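Local coordinates for endo-1,3-beta-glucanase (Streptomyces sioyaensis, PDB 3DGT), which hydrolyses internal 1,3-beta-glucosidic bonds of beta-glucans, the chain here being the family 16 glycoside hydrolase catalytic domain of a longer protein, at residues P72-D75 and N79-S82; V242-G247 and G254-A259; V218-N221 and T227-N230; G167-N170 and G174-N177; P182-T185 and F190-Y193. All coordinates share one frame; numbering follows the deposited sequence.

Contact 1 (P72-D75 and N79-S82)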
# COMPACT_ATOMS: atom_id res chain seq x y z
N PRO A 72 -9.03 12.18 -0.98
CA PRO A 72 -9.23 12.71 -2.35
C PRO A 72 -10.14 13.93 -2.35
O PRO A 72 -11.14 13.96 -1.62
CB PRO A 72 -9.91 11.54 -3.08
CG PRO A 72 -9.46 10.32 -2.29
CD PRO A 72 -9.50 10.79 -0.86
N ARG A 73 -9.78 14.93 -3.15
CA ARG A 73 -10.56 16.16 -3.26
C ARG A 73 -10.81 16.47 -4.73
O ARG A 73 -9.97 16.20 -5.58
CB ARG A 73 -9.80 17.34 -2.64
CG ARG A 73 -9.41 17.17 -1.18
CD ARG A 73 -10.61 17.19 -0.25
NE ARG A 73 -10.16 17.16 1.13
CZ ARG A 73 -10.96 17.23 2.19
NH1 ARG A 73 -12.27 17.30 2.03
NH2 ARG A 73 -10.44 17.21 3.40
N ARG A 74 -11.97 17.06 -5.01
CA ARG A 74 -12.31 17.48 -6.36
C ARG A 74 -12.67 18.96 -6.31
O ARG A 74 -13.66 19.34 -5.67
CB ARG A 74 -13.49 16.67 -6.87
CG ARG A 74 -13.72 16.72 -8.38
CD ARG A 74 -15.07 16.09 -8.72
NE ARG A 74 -15.27 15.87 -10.15
CZ ARG A 74 -15.85 16.75 -10.96
NH1 ARG A 74 -16.25 17.93 -10.50
NH2 ARG A 74 -16.00 16.46 -12.25
N ASP A 75 -11.87 19.80 -6.96
CA ASP A 75 -12.10 21.23 -6.89
C ASP A 75 -13.26 21.65 -7.80
O ASP A 75 -13.84 20.82 -8.51
CB ASP A 75 -10.79 22.05 -7.11
CG ASP A 75 -10.25 21.98 -8.54
OD1 ASP A 75 -10.99 21.65 -9.49
OD2 ASP A 75 -9.05 22.29 -8.71
N ASN A 79 -10.88 19.18 -11.01
CA ASN A 79 -9.56 18.58 -10.84
C ASN A 79 -9.50 17.75 -9.57
O ASN A 79 -9.83 18.24 -8.48
CB ASN A 79 -8.48 19.65 -10.73
CG ASN A 79 -8.39 20.54 -11.94
OD1 ASN A 79 -8.44 21.77 -11.82
ND2 ASN A 79 -8.26 19.94 -13.11
N TRP A 80 -9.04 16.51 -9.70
CA TRP A 80 -8.83 15.64 -8.55
C TRP A 80 -7.44 15.79 -7.98
O TRP A 80 -6.46 15.85 -8.72
CB TRP A 80 -9.06 14.17 -8.92
CG TRP A 80 -10.51 13.79 -9.02
CD1 TRP A 80 -11.27 13.71 -10.15
CD2 TRP A 80 -11.37 13.43 -7.93
NE1 TRP A 80 -12.55 13.33 -9.83
CE2 TRP A 80 -12.64 13.15 -8.47
CE3 TRP A 80 -11.19 13.33 -6.54
CZ2 TRP A 80 -13.72 12.77 -7.69
CZ3 TRP A 80 -12.27 12.94 -5.75
CH2 TRP A 80 -13.52 12.66 -6.33
N THR A 81 -7.37 15.87 -6.65
CA THR A 81 -6.10 15.77 -5.92
C THR A 81 -6.21 14.68 -4.88
O THR A 81 -7.30 14.32 -4.46
CB THR A 81 -5.69 17.09 -5.22
OG1 THR A 81 -6.78 17.57 -4.41
CG2 THR A 81 -5.29 18.15 -6.24
N SER A 82 -5.07 14.12 -4.48
CA SER A 82 -5.05 13.17 -3.37
C SER A 82 -3.67 13.16 -2.74
O SER A 82 -2.87 14.06 -2.99
CB SER A 82 -5.46 11.78 -3.86
OG SER A 82 -5.78 10.96 -2.75
O HOH W 1 -14.66 13.46 -11.89

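Contact 2 (V242-G247 and G254-A259)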
# COMPACT_ATOMS: atom_id res chain seq x y z
N VAL A 242 -4.18 7.21 -1.85
CA VAL A 242 -5.47 6.94 -2.47
C VAL A 242 -5.43 7.48 -3.90
O VAL A 242 -5.48 8.68 -4.14
CB VAL A 242 -6.67 7.52 -1.67
CG1 VAL A 242 -7.97 7.08 -2.34
CG2 VAL A 242 -6.65 7.06 -0.20
N ALA A 243 -5.31 6.57 -4.85
CA ALA A 243 -5.39 6.93 -6.26
C ALA A 243 -6.85 7.17 -6.63
O ALA A 243 -7.75 6.66 -5.97
CB ALA A 243 -4.76 5.84 -7.13
N MET A 244 -7.07 7.95 -7.68
CA MET A 244 -8.41 8.16 -8.24
C MET A 244 -8.41 7.75 -9.71
O MET A 244 -7.75 8.38 -10.54
CB MET A 244 -8.82 9.63 -8.11
CG MET A 244 -10.26 9.93 -8.51
SD MET A 244 -11.46 8.94 -7.61
CE MET A 244 -10.78 9.15 -5.93
N GLY A 245 -9.15 6.70 -10.03
CA GLY A 245 -9.23 6.18 -11.40
C GLY A 245 -8.07 5.28 -11.75
O GLY A 245 -7.37 4.76 -10.86
N GLY A 246 -7.87 5.08 -13.04
CA GLY A 246 -6.80 4.21 -13.51
C GLY A 246 -7.25 2.78 -13.75
O GLY A 246 -8.44 2.47 -13.72
N GLY A 247 -6.28 1.91 -13.97
CA GLY A 247 -6.55 0.58 -14.50
C GLY A 247 -7.31 -0.36 -13.57
O GLY A 247 -8.17 -1.11 -14.04
N GLY A 254 -14.93 1.25 -13.78
CA GLY A 254 -14.40 2.56 -14.13
C GLY A 254 -14.58 3.63 -13.08
O GLY A 254 -15.01 3.35 -11.95
N GLY A 255 -14.26 4.86 -13.46
CA GLY A 255 -14.29 5.99 -12.54
C GLY A 255 -12.99 6.77 -12.57
O GLY A 255 -11.98 6.29 -13.07
N PRO A 256 -12.99 8.00 -12.03
CA PRO A 256 -14.15 8.61 -11.40
C PRO A 256 -15.18 9.04 -12.44
O PRO A 256 -14.87 9.11 -13.63
CB PRO A 256 -13.56 9.84 -10.71
CG PRO A 256 -12.41 10.21 -11.58
CD PRO A 256 -11.82 8.89 -12.01
N THR A 257 -16.40 9.27 -11.98
CA THR A 257 -17.46 9.81 -12.82
C THR A 257 -17.95 11.09 -12.15
O THR A 257 -17.45 11.46 -11.09
CB THR A 257 -18.66 8.85 -12.89
OG1 THR A 257 -19.30 8.81 -11.61
CG2 THR A 257 -18.21 7.46 -13.29
N GLY A 258 -18.93 11.75 -12.75
CA GLY A 258 -19.56 12.92 -12.14
C GLY A 258 -20.23 12.63 -10.81
O GLY A 258 -20.48 13.54 -10.02
N ALA A 259 -20.54 11.36 -10.56
CA ALA A 259 -21.18 10.95 -9.32
C ALA A 259 -20.21 10.64 -8.18
O ALA A 259 -20.61 10.62 -7.02
CB ALA A 259 -22.05 9.73 -9.58
O HOH W 2 -11.06 3.80 -14.07

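Contact 3 (V218-N221 and T227-N230)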
# COMPACT_ATOMS: atom_id res chain seq x y z
N VAL A 218 2.98 -16.45 -1.08
CA VAL A 218 3.86 -16.53 -2.24
C VAL A 218 5.13 -17.22 -1.75
O VAL A 218 5.64 -16.90 -0.69
CB VAL A 218 4.19 -15.12 -2.81
CG1 VAL A 218 5.03 -15.22 -4.08
CG2 VAL A 218 2.90 -14.33 -3.08
N THR A 219 5.62 -18.20 -2.51
CA THR A 219 6.88 -18.86 -2.14
C THR A 219 7.92 -18.69 -3.23
O THR A 219 7.60 -18.53 -4.40
CB THR A 219 6.69 -20.36 -1.84
OG1 THR A 219 6.18 -21.02 -3.00
CG2 THR A 219 5.72 -20.57 -0.69
N ALA A 220 9.19 -18.74 -2.82
CA ALA A 220 10.32 -18.47 -3.71
C ALA A 220 10.37 -19.40 -4.90
O ALA A 220 10.84 -19.00 -5.97
CB ALA A 220 11.62 -18.54 -2.94
N ASN A 221 9.88 -20.62 -4.74
CA ASN A 221 9.98 -21.61 -5.80
C ASN A 221 8.94 -21.39 -6.91
O ASN A 221 8.91 -22.15 -7.89
CB ASN A 221 9.89 -23.03 -5.22
CG ASN A 221 8.60 -23.27 -4.49
OD1 ASN A 221 8.20 -22.49 -3.61
ND2 ASN A 221 7.92 -24.35 -4.83
N THR A 227 14.92 -14.21 -10.42
CA THR A 227 13.69 -13.43 -10.29
C THR A 227 13.39 -13.13 -8.81
O THR A 227 13.06 -11.99 -8.44
CB THR A 227 12.51 -14.13 -10.98
OG1 THR A 227 12.79 -14.25 -12.38
CG2 THR A 227 11.22 -13.34 -10.82
N TRP A 228 13.55 -14.13 -7.95
CA TRP A 228 13.31 -13.96 -6.51
C TRP A 228 14.33 -13.01 -5.89
O TRP A 228 13.97 -12.14 -5.10
CB TRP A 228 13.30 -15.32 -5.80
CG TRP A 228 13.00 -15.25 -4.31
CD1 TRP A 228 13.90 -15.39 -3.29
CD2 TRP A 228 11.72 -15.02 -3.69
NE1 TRP A 228 13.26 -15.27 -2.08
CE2 TRP A 228 11.93 -15.05 -2.29
CE3 TRP A 228 10.42 -14.81 -4.18
CZ2 TRP A 228 10.88 -14.86 -1.38
CZ3 TRP A 228 9.38 -14.63 -3.27
CH2 TRP A 228 9.62 -14.65 -1.88
N THR A 229 15.59 -13.19 -6.27
CA THR A 229 16.70 -12.33 -5.83
C THR A 229 16.45 -10.87 -6.22
O THR A 229 16.60 -9.97 -5.40
CB THR A 229 18.04 -12.82 -6.46
OG1 THR A 229 18.32 -14.15 -6.01
CG2 THR A 229 19.20 -11.90 -6.09
N ASN A 230 16.10 -10.66 -7.48
CA ASN A 230 15.84 -9.31 -7.99
C ASN A 230 14.69 -8.66 -7.25
O ASN A 230 14.71 -7.46 -6.98
CB ASN A 230 15.55 -9.35 -9.49
CG ASN A 230 16.78 -9.71 -10.32
OD1 ASN A 230 17.90 -9.63 -9.84
ND2 ASN A 230 16.55 -10.11 -11.56

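Contact 4 (G167-N170 and G174-N177)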
# COMPACT_ATOMS: atom_id res chain seq x y z
N GLY A 167 5.46 -13.59 -17.58
CA GLY A 167 6.52 -14.02 -16.68
C GLY A 167 5.96 -14.86 -15.54
O GLY A 167 4.76 -15.13 -15.49
N PRO A 168 6.83 -15.25 -14.60
CA PRO A 168 6.41 -16.15 -13.53
C PRO A 168 5.40 -15.52 -12.58
O PRO A 168 4.68 -16.24 -11.87
CB PRO A 168 7.72 -16.44 -12.79
CG PRO A 168 8.59 -15.24 -13.09
CD PRO A 168 8.26 -14.88 -14.50
N CYS A 169 5.34 -14.20 -12.55
CA CYS A 169 4.42 -13.52 -11.66
C CYS A 169 3.12 -13.08 -12.35
O CYS A 169 2.34 -12.33 -11.77
CB CYS A 169 5.15 -12.39 -10.93
SG CYS A 169 6.72 -13.02 -10.18
N ASN A 170 2.89 -13.58 -13.57
CA ASN A 170 1.63 -13.38 -14.27
C ASN A 170 1.26 -11.90 -14.34
O ASN A 170 0.15 -11.50 -13.97
CB ASN A 170 0.51 -14.20 -13.60
CG ASN A 170 -0.81 -14.18 -14.37
OD1 ASN A 170 -0.83 -14.00 -15.59
ND2 ASN A 170 -1.91 -14.38 -13.66
N GLY A 174 -0.04 -10.11 -11.27
CA GLY A 174 0.80 -10.46 -10.12
C GLY A 174 0.30 -11.74 -9.48
O GLY A 174 -0.67 -12.34 -9.94
N ILE A 175 0.98 -12.16 -8.41
CA ILE A 175 0.57 -13.33 -7.64
C ILE A 175 -0.23 -12.80 -6.46
O ILE A 175 0.33 -12.31 -5.48
CB ILE A 175 1.79 -14.15 -7.16
CG1 ILE A 175 2.68 -14.54 -8.36
CG2 ILE A 175 1.33 -15.40 -6.39
CD1 ILE A 175 4.01 -15.19 -7.97
N GLY A 176 -1.56 -12.87 -6.58
CA GLY A 176 -2.44 -12.22 -5.61
C GLY A 176 -3.80 -12.84 -5.42
O GLY A 176 -4.20 -13.78 -6.12
N ASN A 177 -4.52 -12.30 -4.44
CA ASN A 177 -5.83 -12.81 -4.06
C ASN A 177 -6.63 -11.67 -3.46
O ASN A 177 -6.08 -10.63 -3.11
CB ASN A 177 -5.65 -13.93 -3.02
CG ASN A 177 -6.90 -14.77 -2.80
OD1 ASN A 177 -7.00 -15.47 -1.78
ND2 ASN A 177 -7.84 -14.74 -3.74

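Contact 5 (P182-T185 and F190-Y193). Unlike the reference sequence in segment 190-193: Phe190 (reference Leu).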
# COMPACT_ATOMS: atom_id res chain seq x y z
N PRO A 182 -12.84 -9.64 7.44
CA PRO A 182 -13.55 -10.34 8.50
C PRO A 182 -14.42 -9.44 9.38
O PRO A 182 -14.04 -8.30 9.68
CB PRO A 182 -12.41 -10.96 9.33
CG PRO A 182 -11.27 -11.06 8.38
CD PRO A 182 -11.39 -9.84 7.53
N ASN A 183 -15.59 -9.97 9.74
CA ASN A 183 -16.52 -9.40 10.74
C ASN A 183 -17.31 -8.19 10.31
O ASN A 183 -18.54 -8.16 10.45
CB ASN A 183 -15.81 -9.07 12.06
CG ASN A 183 -15.17 -10.27 12.68
OD1 ASN A 183 -15.84 -11.26 12.99
ND2 ASN A 183 -13.86 -10.20 12.91
N THR A 184 -16.60 -7.17 9.83
CA THR A 184 -17.21 -5.92 9.41
C THR A 184 -16.61 -5.56 8.06
O THR A 184 -15.54 -6.08 7.69
CB THR A 184 -16.91 -4.77 10.41
OG1 THR A 184 -15.50 -4.58 10.53
CG2 THR A 184 -17.49 -5.08 11.79
N THR A 185 -17.27 -4.70 7.30
CA THR A 185 -16.73 -4.32 5.99
C THR A 185 -15.44 -3.54 6.13
O THR A 185 -15.22 -2.87 7.13
CB THR A 185 -17.70 -3.47 5.14
OG1 THR A 185 -17.80 -2.15 5.70
CG2 THR A 185 -19.07 -4.14 5.03
N PHE A 190 -11.78 0.16 11.21
CA PHE A 190 -10.41 -0.32 11.14
C PHE A 190 -10.31 -1.81 10.88
O PHE A 190 -11.09 -2.60 11.40
CB PHE A 190 -9.66 0.03 12.42
CG PHE A 190 -9.41 1.49 12.60
CD1 PHE A 190 -8.55 2.18 11.74
CD2 PHE A 190 -10.01 2.19 13.64
CE1 PHE A 190 -8.32 3.54 11.91
CE2 PHE A 190 -9.77 3.55 13.82
CZ PHE A 190 -8.93 4.23 12.95
N HIS A 191 -9.31 -2.16 10.08
CA HIS A 191 -8.84 -3.53 9.93
C HIS A 191 -7.33 -3.49 9.86
O HIS A 191 -6.75 -2.44 9.59
CB HIS A 191 -9.43 -4.15 8.66
CG HIS A 191 -10.88 -4.46 8.78
ND1 HIS A 191 -11.88 -3.55 8.47
CD2 HIS A 191 -11.51 -5.56 9.23
CE1 HIS A 191 -13.06 -4.10 8.71
NE2 HIS A 191 -12.86 -5.33 9.17
N THR A 192 -6.71 -4.63 10.12
CA THR A 192 -5.25 -4.73 10.13
C THR A 192 -4.80 -5.52 8.91
O THR A 192 -5.31 -6.60 8.65
CB THR A 192 -4.79 -5.41 11.44
OG1 THR A 192 -5.31 -4.67 12.55
CG2 THR A 192 -3.30 -5.48 11.57
N TYR A 193 -3.86 -4.95 8.15
CA TYR A 193 -3.35 -5.56 6.92
C TYR A 193 -1.87 -5.81 7.11
O TYR A 193 -1.12 -4.89 7.41
CB TYR A 193 -3.60 -4.62 5.73
CG TYR A 193 -5.07 -4.30 5.57
CD1 TYR A 193 -5.65 -3.22 6.23
CD2 TYR A 193 -5.89 -5.08 4.76
CE1 TYR A 193 -7.00 -2.94 6.11
CE2 TYR A 193 -7.24 -4.82 4.64
CZ TYR A 193 -7.78 -3.74 5.30
OH TYR A 193 -9.12 -3.49 5.15
O HOH W 3 -13.96 -2.27 11.38

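Contact 1 (P72-D75 and N79-S82)
This is the turn end of the antiparallel beta hairpin of strands 68-74 and 80-87, with Arg73 facing Thr81 as a hydrogen-bonded pair and Arg74 facing Trp80 as a non-hydrogen-bonded pair. The first pair closes in both directions, Arg73 N to Thr81 O at 2.9 Å and Thr81 N to Arg73 O at 2.8 Å, the latter donor lying in the carbonyl plane. Towards the turn, Asp75 N reaches Asn79 O at 3.0 Å. Asp75 also reaches back with its carboxylate: OD1 accepts from Asn79 N at 2.9 Å, the donor coming from above the carboxylate plane, so the loop end is closed by a side chain as well as by backbone.

Arg74 lies over the indole of Trp80. With CG anti to the backbone N (chi1 -164°) and the chain extended as far as NE, its CB sits 3.8 Å from the centroid of the six-membered ring of Trp80, only 3° off the normal, a CH-pi contact. The guanidinium is turned 83° from the indole plane, and one water bridges the two groups, accepting from Arg74 NE and from Trp80 NE1, each at 3.0 Å. Pro72 CB packs against Trp80 CZ3 at 3.8 Å.

Outside the hairpin, Pro72 and Trp80 rest on Met244 of strand 236-244, Pro256 touches the indole, and Ser82 OG is hydrogen-bonded to Val242 O.

Contact 2 (V242-G247 and G254-A259)
Apolar contact between Met244 and Pro256 joins strand 236-244 to the loop that follows helix 247-250. Met244 CG lies 3.8 Å from Pro256 CG, while SD comes to 3.9 Å from Pro256 CB. The methionine reaches the ring because CG is anti to its backbone N (chi1 -173°) and the chain then bends at chi2 and chi3, laying the thioether obliquely across the proline. Pro256 follows a cis peptide bond, and its CD also meets backbone, 3.8 Å from Gly245 CA. Both Met244 and Pro256 touch Trp80 of strand 80-87 as well, so the loop lies on the same indole as the strand.

Close backbone contact forms a second group. Gly245 CA approaches Gly255 O to 3.2 Å, and a CB on Gly245 would run into that oxygen and into Pro256 CD; the positive phi of 82° likewise suits glycine.

Polar links across the contact pass through solvent: one water donates to Gly255 O at 2.8 Å and to Gly246 O at 3.0 Å. Gly246 holds the N-cap position of the short helix 247-250.

No direct hydrogen bond joins the two segments, so the evidence points to fit rather than polar pairing: a thioether against a proline ring, a glycine whose missing side chain lets a carbonyl oxygen come close, and a water that satisfies two backbone oxygens which do not meet a donor of the opposite segment.

Contact 3 (V218-N221 and T227-N230)
Thr219 OG1 donates to Asn221 OD1 at 2.6 Å, a short bond, tilted 32° from the amide carbonyl plane, across the step from strand 213-219 into a 3-10 turn. Ala220, between them, and Val218 carry the contact with Trp228 of helix 225-232. Ala220 CB stands over the centre of the indole's five-membered ring, 3.5 Å from its centroid and 9° off the normal, a CH-pi contact over the face. Trp228 CE2 is 3.6 Å from that methyl. The ring reaches it because CG of Trp228 is anti to the backbone N (chi1 -178°), which swings the indole out from the helix. Val218 CG1 arrives differently, at the ring edge near its plane, 4.5 Å from CZ3 of Trp228.

The indole N-H, Trp228 NE1, is hydrogen-bonded to Glu204 OE1, and Ala220 shares backbone bonding with Glu204, so one residue serves both segments. A serine in place of Trp228 would probably leave the Ala220 methyl without its aromatic cover and Glu204 without the indole N-H. Met159 of strand 155-160 and Ile206 of strand 205-210 also touch the ring, so the indole lies between its helix and strands 155-160, 205-210 and 213-219.

Contact 4 (G167-N170 and G174-N177)
A type I beta turn from Gly167 to Asn170 presents its two central residues, Pro168 and Cys169, to Ile175 at the start of strand 175-179. Gly167 opens the turn with a positive phi, and its O accepts from Asn170 N at 3.1 Å, the bond that closes it. Pro168 contributes its backbone oxygen, 4.1 Å from Ile175 CD1, while its ring turns to Met223 outside the contact.

Cys169 has the wider interface. Its SG lies 4.1 Å from Ile175 CD1, and Ile175 CG1 comes to 3.9 Å from Cys169 CA. Ile175 reaches there because CG1 is anti to its carbonyl carbon (chi1 -55°) and chi2 is extended, which carries CD1 along the cysteine backbone. Cys169 O approaches Gly174 CA to 2.9 Å in a CA-H...O contact whose angle at H is 122°, well bent. The sulphur is bonded to Cys161 SG, so this turn is tied covalently to Cys161, just after strand 155-160.

Asn170 has a positive phi, and its O accepts from Gly174 N at 3.0 Å. The donor approaches from above, 59° out of the carbonyl plane.

The polar tie across the segments is therefore one bent backbone hydrogen bond, beside the fit of the isoleucine to the cysteine. The disulfide probably limits their spacing only indirectly, through strand 155-160, whose Met159 is backbone-bonded to Ile175. Such chemistry suits a surface loop whose shape is set by covalent linkage and apolar contact more than by a ladder of backbone bonds.

Contact 5 (P182-T185 and F190-Y193)
His191, at the start of strand 191-198 in the beta-sandwich jelly roll of glycoside hydrolase family 16, points its ring into the loop that contains Pro182, Thr184 and Thr185, a loop closed by the Cys181-Cys186 disulfide. From CB, the torsion chi1 of -72° sets CG anti to the carbonyl carbon and directs the imidazole towards the loop. CD2 lies 3.8 Å from Pro182 O. At the tip, NE2 donates to that same oxygen at 3.2 Å with an N-H...O angle of 143°; the acceptor sits in the ring plane, and the donor is tilted 17° from the plane of the carbonyl. Pro182 O also accepts from Thr184 N at 2.8 Å, so two N-H groups hold it. CE1 comes to 2.9 Å from Thr185 O, which lies at the ring edge, and to 3.1 Å from Thr184 OG1, which approaches obliquely. Round the ring, ND1 has a weak hydrogen bond with Gly189 O, and the partners at both nitrogens would probably limit rotation of the imidazole.

A leucine in place of His191 would probably leave Pro182 O with Thr184 N as its remaining partner among these residues and take away the direct hydrogen bond between this loop and the strand.

Beside the ring, a water joins the segments a second time, donating to Phe190 O at 2.9 Å while hydrogen-bonded to Thr184 OG1, also at 2.9 Å.

The contacts form two touching pairs and one that stands apart. Contacts 1 and 2, centres 11 Å apart, meet at Trp80: its CD2 is 3.7 Å from Met244 CG of the neighbouring strand, its NE1 3.6 Å from Pro256 CG of the loop. Contacts 3 and 4, centres also 11 Å apart, join through Val218 CG2 and Ile175 CG2 at 3.8 Å. Contacts 1 and 3 lie on opposite sides of the chain's centre, centres about 38 Å apart. Contacts 4 and 5 are about 10 Å apart at nearest atoms. The His191 side chain is about 10 Å from that of Asp269, a magnesium ligand with Asp16 and Gly66, and about 14 Å from the ion, too far to touch it.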